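Local coordinates for protein MdcE (Pseudomonas aeruginosa, PDB 5VIP) that is the gamma subunit of a biotin-independent malonate decarboxylase and probably takes part in removing carbon dioxide from the malonyl group carried by an acyl carrier protein, at residues R73-V79 and V113-G119; L152-S158 and G178-M184. One frame throughout, in Å; residues are numbered along the deposited sequence.

Interaction 1: R73-V79 and V113-G119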
loop_
_atom_site.group_PDB
_atom_site.type_symbol
_atom_site.label_atom_id
_atom_site.label_comp_id
_atom_site.label_asym_id
_atom_site.label_seq_id
_atom_site.Cartn_x
_atom_site.Cartn_y
_atom_site.Cartn_z
ATOM N N ARG A 73 -9.882 -15.635 10.910
ATOM C CA ARG A 73 -9.508 -15.490 9.508
ATOM C C ARG A 73 -8.007 -15.206 9.319
ATOM O O ARG A 73 -7.511 -15.099 8.189
ATOM C CB ARG A 73 -10.354 -14.392 8.854
ATOM C CG ARG A 73 -11.840 -14.761 8.704
ATOM C CD ARG A 73 -12.040 -16.080 7.939
ATOM N NE ARG A 73 -11.203 -16.163 6.741
ATOM C CZ ARG A 73 -11.071 -17.246 5.975
ATOM N NH1 ARG A 73 -11.724 -18.367 6.268
ATOM N NH2 ARG A 73 -10.273 -17.209 4.913
ATOM N N ALA A 74 -7.276 -15.108 10.424
ATOM C CA ALA A 74 -5.844 -14.834 10.341
ATOM C C ALA A 74 -5.016 -15.910 11.042
ATOM O O ALA A 74 -4.075 -15.596 11.766
ATOM C CB ALA A 74 -5.537 -13.466 10.935
ATOM N N ARG A 75 -5.351 -17.178 10.827
ATOM C CA ARG A 75 -4.655 -18.243 11.558
ATOM C C ARG A 75 -3.723 -19.070 10.691
ATOM O O ARG A 75 -3.244 -20.124 11.109
ATOM C CB ARG A 75 -5.675 -19.154 12.240
ATOM C CG ARG A 75 -6.256 -18.512 13.474
ATOM C CD ARG A 75 -7.403 -19.288 14.073
ATOM N NE ARG A 75 -7.911 -18.584 15.246
ATOM C CZ ARG A 75 -9.044 -18.877 15.871
ATOM N NH1 ARG A 75 -9.807 -19.871 15.435
ATOM N NH2 ARG A 75 -9.414 -18.167 16.927
ATOM N N GLN A 76 -3.455 -18.596 9.482
ATOM C CA GLN A 76 -2.568 -19.315 8.583
ATOM C C GLN A 76 -1.508 -18.401 7.974
ATOM O O GLN A 76 -1.094 -18.596 6.839
ATOM C CB GLN A 76 -3.383 -19.996 7.483
ATOM C CG GLN A 76 -4.461 -20.918 8.036
ATOM C CD GLN A 76 -4.894 -21.971 7.050
ATOM O OE1 GLN A 76 -5.619 -21.688 6.098
ATOM N NE2 GLN A 76 -4.435 -23.196 7.261
ATOM N N GLY A 77 -1.074 -17.397 8.729
ATOM C CA GLY A 77 0.030 -16.564 8.292
ATOM C C GLY A 77 -0.372 -15.279 7.580
ATOM O O GLY A 77 0.497 -14.506 7.164
ATOM N N GLU A 78 -1.680 -15.055 7.450
ATOM C CA GLU A 78 -2.228 -13.843 6.818
ATOM C C GLU A 78 -1.829 -12.563 7.539
ATOM O O GLU A 78 -1.634 -12.557 8.750
ATOM C CB GLU A 78 -3.761 -13.901 6.767
ATOM C CG GLU A 78 -4.322 -15.070 5.963
ATOM C CD GLU A 78 -4.616 -16.293 6.833
ATOM O OE1 GLU A 78 -4.082 -16.390 7.962
ATOM O OE2 GLU A 78 -5.406 -17.145 6.391
ATOM N N VAL A 79 -1.737 -11.464 6.797
ATOM C CA VAL A 79 -1.612 -10.166 7.452
ATOM C C VAL A 79 -3.020 -9.647 7.725
ATOM O O VAL A 79 -3.706 -9.181 6.820
ATOM C CB VAL A 79 -0.806 -9.172 6.608
ATOM C CG1 VAL A 79 -0.835 -7.787 7.244
ATOM C CG2 VAL A 79 0.632 -9.659 6.481
ATOM N N VAL A 113 4.318 -14.137 3.244
ATOM C CA VAL A 113 2.932 -13.885 3.619
ATOM C C VAL A 113 2.011 -14.275 2.473
ATOM O O VAL A 113 2.193 -13.831 1.332
ATOM C CB VAL A 113 2.713 -12.402 3.995
ATOM C CG1 VAL A 113 3.326 -12.112 5.350
ATOM C CG2 VAL A 113 3.318 -11.493 2.927
ATOM N N PRO A 114 1.025 -15.130 2.765
ATOM C CA PRO A 114 0.149 -15.731 1.757
ATOM C C PRO A 114 -0.872 -14.764 1.158
ATOM O O PRO A 114 -1.188 -14.878 -0.025
ATOM C CB PRO A 114 -0.557 -16.842 2.535
ATOM C CG PRO A 114 -0.537 -16.376 3.952
ATOM C CD PRO A 114 0.743 -15.627 4.122
ATOM N N SER A 115 -1.359 -13.835 1.970
ATOM C CA SER A 115 -2.365 -12.857 1.565
ATOM C C SER A 115 -2.699 -12.007 2.771
ATOM O O SER A 115 -2.263 -12.307 3.883
ATOM C CB SER A 115 -3.634 -13.537 1.064
ATOM O OG SER A 115 -4.235 -14.268 2.124
ATOM N N GLN A 116 -3.489 -10.959 2.558
ATOM C CA GLN A 116 -4.166 -10.301 3.663
ATOM C C GLN A 116 -5.231 -11.250 4.206
ATOM O O GLN A 116 -5.624 -12.200 3.525
ATOM C CB GLN A 116 -4.814 -8.996 3.212
ATOM C CG GLN A 116 -5.902 -9.197 2.164
ATOM C CD GLN A 116 -5.421 -8.887 0.761
ATOM O OE1 GLN A 116 -4.313 -9.275 0.366
ATOM N NE2 GLN A 116 -6.253 -8.193 -0.008
ATOM N N ALA A 117 -5.697 -10.995 5.421
ATOM C CA ALA A 117 -6.841 -11.730 5.948
ATOM C C ALA A 117 -8.112 -11.373 5.162
ATOM O O ALA A 117 -8.287 -10.225 4.733
ATOM C CB ALA A 117 -7.025 -11.439 7.444
ATOM N N TYR A 118 -8.973 -12.369 4.950
ATOM C CA TYR A 118 -10.267 -12.179 4.287
ATOM C C TYR A 118 -11.373 -12.454 5.288
ATOM O O TYR A 118 -11.484 -13.572 5.781
ATOM C CB TYR A 118 -10.436 -13.131 3.089
ATOM C CG TYR A 118 -9.386 -13.014 2.008
ATOM C CD1 TYR A 118 -9.526 -12.097 0.975
ATOM C CD2 TYR A 118 -8.260 -13.827 2.016
ATOM C CE1 TYR A 118 -8.568 -11.984 -0.018
ATOM C CE2 TYR A 118 -7.296 -13.719 1.026
ATOM C CZ TYR A 118 -7.457 -12.796 0.014
ATOM O OH TYR A 118 -6.502 -12.688 -0.974
ATOM N N GLY A 119 -12.208 -11.470 5.588
ATOM C CA GLY A 119 -13.289 -11.708 6.529
ATOM C C GLY A 119 -14.169 -10.498 6.722
ATOM O O GLY A 119 -13.758 -9.379 6.422
HETATM O O HOH W 1 -8.408 -15.085 5.560
#
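Arg73 starts out with CG beside its own backbone N (chi1 -69°), and further bends at chi2 and chi3 fold the chain back until NE lies 2.8 Å from Tyr118 O. That bond is weak, being strongly bent at the hydrogen (126°), but a water shares the task: it accepts from Arg73 NH2 and Tyr118 N and donates to Arg73 O, so a long, multi-donor side chain suits this partly exposed end. Farther along, the backbones grip each other. Val79 N donates to Ser115 O at 3.1 Å, in the carbonyl plane, while Ala117 N reaches Val79 O at 3.0 Å from well above the plane. Val79 CG2 meets Val113 CG1 at 3.8 Å, a branched apolar pair fit for a buried site. Beyond that bridge, at the Val113 end, Pro114 lays its ring against the Gly77 peptide, with CD 3.3 Å from Gly77 O; glycine tolerates the positive phi there. In between, Glu78 packs its CB against Ala117 N, and its OE1 accepts Gln76 N at 2.8 Å, which stiffens the turn. Two loops bridged at a single residue pair, each following a neighbouring parallel strand, 56-63 or 106-113, fit the crotonase-like alpha/beta fold.

Interaction 2: L152-S158 and G178-M184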
loop_
_atom_site.group_PDB
_atom_site.type_symbol
_atom_site.label_atom_id
_atom_site.label_comp_id
_atom_site.label_asym_id
_atom_site.label_seq_id
_atom_site.Cartn_x
_atom_site.Cartn_y
_atom_site.Cartn_z
ATOM N N LEU A 152 12.638 -11.565 0.399
ATOM C CA LEU A 152 11.522 -12.421 0.007
ATOM C C LEU A 152 11.948 -13.881 0.053
ATOM O O LEU A 152 12.702 -14.311 -0.809
ATOM C CB LEU A 152 11.042 -12.072 -1.408
ATOM C CG LEU A 152 10.845 -10.584 -1.745
ATOM C CD1 LEU A 152 10.084 -10.411 -3.052
ATOM C CD2 LEU A 152 10.170 -9.836 -0.616
ATOM N N VAL A 153 11.451 -14.638 1.029
ATOM C CA VAL A 153 11.883 -16.021 1.189
ATOM C C VAL A 153 10.754 -16.964 0.814
ATOM O O VAL A 153 10.969 -18.162 0.683
ATOM C CB VAL A 153 12.367 -16.314 2.628
ATOM C CG1 VAL A 153 13.451 -15.333 3.031
ATOM C CG2 VAL A 153 11.208 -16.272 3.623
ATOM N N GLY A 154 9.557 -16.411 0.602
ATOM C CA GLY A 154 8.410 -17.210 0.220
ATOM C C GLY A 154 7.359 -16.404 -0.529
ATOM O O GLY A 154 7.667 -15.698 -1.474
ATOM N N LYS A 155 6.109 -16.507 -0.107
ATOM C CA LYS A 155 5.049 -15.769 -0.776
ATOM C C LYS A 155 5.108 -14.284 -0.408
ATOM O O LYS A 155 5.385 -13.917 0.733
ATOM C CB LYS A 155 3.683 -16.353 -0.429
ATOM C CG LYS A 155 3.582 -17.846 -0.714
ATOM C CD LYS A 155 2.140 -18.317 -0.784
ATOM C CE LYS A 155 2.070 -19.837 -0.950
ATOM N NZ LYS A 155 2.638 -20.510 0.254
ATOM N N ALA A 156 4.886 -13.434 -1.396
ATOM C CA ALA A 156 4.815 -12.000 -1.150
ATOM C C ALA A 156 3.595 -11.486 -1.884
ATOM O O ALA A 156 3.703 -10.991 -3.008
ATOM C CB ALA A 156 6.087 -11.297 -1.619
HETATM N N MSE A 157 2.431 -11.609 -1.245
HETATM C CA MSE A 157 1.171 -11.465 -1.959
HETATM C C MSE A 157 0.358 -10.223 -1.599
HETATM O O MSE A 157 0.133 -9.948 -0.427
HETATM C CB MSE A 157 0.303 -12.699 -1.702
HETATM C CG MSE A 157 0.965 -13.993 -2.115
HETATM SE SE MSE A 157 1.142 -14.067 -4.067
HETATM C CE MSE A 157 -0.722 -14.366 -4.478
ATOM N N SER A 158 -0.101 -9.509 -2.623
ATOM C CA SER A 158 -1.211 -8.563 -2.479
ATOM C C SER A 158 -1.002 -7.526 -1.367
ATOM O O SER A 158 0.085 -6.963 -1.229
ATOM C CB SER A 158 -2.501 -9.357 -2.226
ATOM O OG SER A 158 -3.656 -8.546 -2.386
ATOM N N GLY A 178 9.127 -21.437 -4.785
ATOM C CA GLY A 178 8.164 -21.102 -3.752
ATOM C C GLY A 178 8.078 -19.604 -3.499
ATOM O O GLY A 178 7.215 -19.143 -2.759
ATOM N N VAL A 179 8.988 -18.845 -4.100
ATOM C CA VAL A 179 9.002 -17.400 -3.924
ATOM C C VAL A 179 8.170 -16.792 -5.039
ATOM O O VAL A 179 8.502 -16.920 -6.211
ATOM C CB VAL A 179 10.423 -16.815 -3.945
ATOM C CG1 VAL A 179 10.377 -15.302 -3.747
ATOM C CG2 VAL A 179 11.273 -17.446 -2.843
HETATM N N MSE A 180 7.071 -16.153 -4.668
HETATM C CA MSE A 180 6.139 -15.631 -5.658
HETATM C C MSE A 180 5.633 -14.270 -5.226
HETATM O O MSE A 180 5.265 -14.076 -4.071
HETATM C CB MSE A 180 4.965 -16.590 -5.861
HETATM C CG MSE A 180 5.369 -17.914 -6.504
HETATM SE SE MSE A 180 3.906 -19.207 -6.506
HETATM C CE MSE A 180 3.780 -19.588 -4.609
ATOM N N VAL A 181 5.650 -13.333 -6.162
ATOM C CA VAL A 181 5.085 -12.010 -5.945
ATOM C C VAL A 181 3.885 -11.879 -6.867
ATOM O O VAL A 181 3.998 -12.171 -8.062
ATOM C CB VAL A 181 6.088 -10.889 -6.245
ATOM C CG1 VAL A 181 5.468 -9.520 -5.928
ATOM C CG2 VAL A 181 7.386 -11.098 -5.471
ATOM N N HIS A 182 2.739 -11.477 -6.325
ATOM C CA HIS A 182 1.567 -11.225 -7.169
ATOM C C HIS A 182 0.527 -10.411 -6.416
ATOM O O HIS A 182 0.650 -10.186 -5.216
ATOM C CB HIS A 182 0.940 -12.540 -7.651
ATOM C CG HIS A 182 0.301 -12.454 -9.007
ATOM N ND1 HIS A 182 -1.011 -12.072 -9.193
ATOM C CD2 HIS A 182 0.790 -12.726 -10.242
ATOM C CE1 HIS A 182 -1.300 -12.102 -10.481
ATOM N NE2 HIS A 182 -0.223 -12.492 -11.142
ATOM N N ALA A 183 -0.509 -10.003 -7.138
ATOM C CA ALA A 183 -1.588 -9.197 -6.585
ATOM C C ALA A 183 -2.765 -10.055 -6.125
ATOM O O ALA A 183 -3.556 -9.630 -5.287
ATOM C CB ALA A 183 -2.039 -8.174 -7.618
HETATM N N MSE A 184 -2.876 -11.268 -6.662
HETATM C CA MSE A 184 -3.926 -12.188 -6.225
HETATM C C MSE A 184 -3.474 -13.644 -6.322
HETATM O O MSE A 184 -2.558 -13.974 -7.089
HETATM C CB MSE A 184 -5.194 -11.982 -7.054
HETATM C CG MSE A 184 -5.081 -12.511 -8.471
HETATM SE SE MSE A 184 -6.493 -11.834 -9.661
HETATM C CE MSE A 184 -5.674 -10.112 -10.127
#
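Leu152-Ser158 and Gly178-Met184 pair through strands 155-157 and 180-182, forming the small two-stranded parallel sheet that, in crotonase-like folds, accompanies the main sheet. The ladder is uneven: Ala156 N to Met180 O and Ser158 N to His182 O are both 2.8 Å, whereas Met180 N to Gly154 O stretches to 3.3 Å and His182 N to Ala156 O is weak. Packing is close on the face of Ala156 and Val181. Here the Leu152 side chain crosses that of Val181 at about a right angle, CD1 3.7 Å from CG2, and small Ala156 puts CB near that same methyl; Phe161 of helix 158-163 covers all three. At the corner, Gly154 has backbone angles (phi -155°, psi -130°) seldom open to other residues. On the other face the Lys155 end is open to solvent: Lys155 runs alongside Met180, closest CE to CE at 4.0 Å. Further along, Met157 and His182 are buried again; Met157, like Met180 a selenomethionine, bends at chi2 and chi3 to bring SE to 3.9 Å from His182 CB. Both imidazole nitrogens are engaged: NE2 is hydrogen-bonded to Met210 O, and Met184 N donates to His182 ND1 at 3.2 Å, exactly in the ring plane and nearly straight at 171°.

In the fold
Interaction 1 closes before interaction 2 opens, and their centres lie about 13 Å apart. Strand 106-113 of the six-stranded sheet connects them: its end runs into 113-119, while Val113 N probably hydrogen-bonds to Lys155 O at the start of the small parallel sheet. Strand 148-152, next to it in the main sheet, leads through the corner at Val153 and Gly154 into that small sheet. Gln116 OE1 of interaction 1 is hydrogen-bonded to Ser158 OG and Gly159 N, tying its loop to the beginning of helix 158-163, while its NE2 binds a polar side chain of the chain of another protein. Both interactions touch that chain, so these joined loops form part of the subunit interface.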